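Local structure of beta-cardiotoxin OH-27 (Ophiophagus hannah, 3PLC) at residues 14-17 and 18-21. The protein is a three-finger toxin of king cobra venom, classed as a beta-cardiotoxin, that probably acts on the heart of the prey. Sequence-based numbering, arbitrary orientation.
Sequences TCPI and GQDK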
ATOM      1  N   THR A  14      10.657   4.100   0.763  1.00 46.09           N
ATOM      2  CA  THR A  14      10.694   3.787   2.184  1.00 46.57           C
ATOM      3  C   THR A  14       9.664   4.675   2.882  1.00 46.13           C
ATOM      4  O   THR A  14       9.504   5.856   2.549  1.00 46.52           O
ATOM      5  CB  THR A  14      12.084   4.001   2.769  1.00 48.17           C
ATOM      6  OG1 THR A  14      13.063   3.684   1.773  1.00 51.26           O
ATOM      7  CG2 THR A  14      12.284   3.107   3.966  1.00 49.37           C
ATOM      8  N   CYS A  15       8.953   4.085   3.833  1.00 45.75           N
ATOM      9  CA  CYS A  15       7.844   4.752   4.498  1.00 45.36           C
ATOM     10  C   CYS A  15       8.314   5.664   5.629  1.00 47.32           C
ATOM     11  O   CYS A  15       9.396   5.450   6.185  1.00 48.82           O
ATOM     12  CB  CYS A  15       6.900   3.704   5.065  1.00 44.54           C
ATOM     13  SG  CYS A  15       6.545   2.389   3.915  1.00 40.98           S
ATOM     14  N   PRO A  16       7.509   6.697   5.950  1.00 48.13           N
ATOM     15  CA  PRO A  16       7.660   7.401   7.221  1.00 50.66           C
ATOM     16  C   PRO A  16       7.632   6.404   8.369  1.00 50.69           C
ATOM     17  O   PRO A  16       6.832   5.462   8.350  1.00 49.32           O
ATOM     18  CB  PRO A  16       6.398   8.290   7.294  1.00 50.67           C
ATOM     19  CG  PRO A  16       5.914   8.422   5.935  1.00 49.43           C
ATOM     20  CD  PRO A  16       6.626   7.431   5.028  1.00 47.61           C
ATOM     21  N   ILE A  17       8.500   6.604   9.353  1.00 53.45           N
ATOM     22  CA  ILE A  17       8.434   5.822  10.576  1.00 54.82           C
ATOM     23  C   ILE A  17       6.984   5.896  11.045  1.00 54.62           C
ATOM     24  O   ILE A  17       6.353   6.971  11.031  1.00 55.57           O
ATOM     25  CB  ILE A  17       9.370   6.366  11.702  1.00 58.83           C
ATOM     26  CG1 ILE A  17      10.752   6.720  11.138  1.00 60.27           C
ATOM     27  CG2 ILE A  17       9.444   5.389  12.889  1.00 61.83           C
ATOM     28  CD1 ILE A  17      11.859   6.831  12.173  1.00 65.21           C
ATOM     29  N   GLY A  18       6.457   4.755  11.452  1.00 53.88           N
ATOM     30  CA  GLY A  18       5.082   4.693  11.885  1.00 54.19           C
ATOM     31  C   GLY A  18       4.161   4.112  10.840  1.00 50.73           C
ATOM     32  O   GLY A  18       3.036   3.750  11.165  1.00 51.23           O
ATOM     33  N   GLN A  19       4.631   4.014   9.594  1.00 47.92           N
ATOM     34  CA  GLN A  19       3.794   3.480   8.505  1.00 45.05           C
ATOM     35  C   GLN A  19       4.289   2.111   8.085  1.00 43.53           C
ATOM     36  O   GLN A  19       4.977   1.970   7.074  1.00 43.34           O
ATOM     37  CB  GLN A  19       3.699   4.449   7.305  1.00 44.36           C
ATOM     38  CG  GLN A  19       3.199   5.878   7.659  1.00 46.54           C
ATOM     39  CD  GLN A  19       2.432   6.581   6.521  1.00 48.26           C
ATOM     40  OE1 GLN A  19       1.939   5.947   5.582  1.00 48.56           O
ATOM     41  NE2 GLN A  19       2.318   7.896   6.621  1.00 50.57           N
ATOM     42  N   ASP A  20       3.905   1.102   8.856  1.00 43.31           N
ATOM     43  CA  ASP A  20       4.538  -0.216   8.782  1.00 43.05           C
ATOM     44  C   ASP A  20       3.865  -1.153   7.795  1.00 40.58           C
ATOM     45  O   ASP A  20       4.251  -2.302   7.693  1.00 40.89           O
ATOM     46  CB  ASP A  20       4.600  -0.866  10.183  1.00 46.28           C
ATOM     47  CG  ASP A  20       5.789  -0.389  10.998  1.00 49.81           C
ATOM     48  OD1 ASP A  20       6.785   0.053  10.372  1.00 50.63           O
ATOM     49  OD2 ASP A  20       5.735  -0.450  12.259  1.00 54.56           O
ATOM     50  N   LYS A  21       2.886  -0.640   7.050  1.00 38.69           N
ATOM     51  CA  LYS A  21       2.056  -1.438   6.145  1.00 35.91           C
ATOM     52  C   LYS A  21       1.964  -0.878   4.716  1.00 33.46           C
ATOM     53  O   LYS A  21       2.274   0.284   4.457  1.00 32.26           O
ATOM     54  CB  LYS A  21       0.659  -1.620   6.753  1.00 37.86           C
ATOM     55  CG  LYS A  21       0.598  -2.759   7.759  1.00 42.02           C
ATOM     56  CD  LYS A  21      -0.571  -2.674   8.714  1.00 46.39           C
ATOM     57  CE  LYS A  21      -0.169  -3.362  10.032  1.00 52.99           C
ATOM     58  NZ  LYS A  21      -1.298  -4.018  10.748  1.00 58.67           N
TER
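Pro16 and Gln19 meet at the two ends of a type II beta turn that reverses the chain between strands 12-14 and 21-25. Their closing bond runs from Gln19 N to Pro16 O, 2.9 Å long and bent to 149° at the hydrogen, the donor lying somewhat out of the carbonyl plane. At the corner, Gly18, with no CB to press against Ile17 O, takes the positive phi of 102° usual at the third position of such a turn. The Ile17 side chain points away from the turn on the exposed surface.

Over one side of the turn the Gln19 side chain passes obliquely across the proline ring. With CG placed beside its own backbone N (chi1 -55°) and the chain extended beyond, Gln19 CG comes 4.0 Å from Pro16 CB, and Gln19 CD lies 4.0 Å from Pro16 CG. Gln19 CB rests 3.5 Å from Pro16 O, the acceptor of the turn bond. One residue earlier, Cys15 directs its CB inward, 3.3 Å from Gln19 O and 4.0 Å from Gln19 CB.

Outside the turn, Cys15 SG is joined by a disulfide to Cys40 of strand 37-41, and the Gln19 side chain touches that same cysteine. Asp20 and Lys21 then form a classic beta bulge opposite Ile41, which leads the chain into strand 21-25. One backbone hydrogen bond and light van der Waals packing close this surface loop, while the covalent link ties its first arm to the three-stranded sheet, consistent with the disulfide-rich core of three-finger toxins.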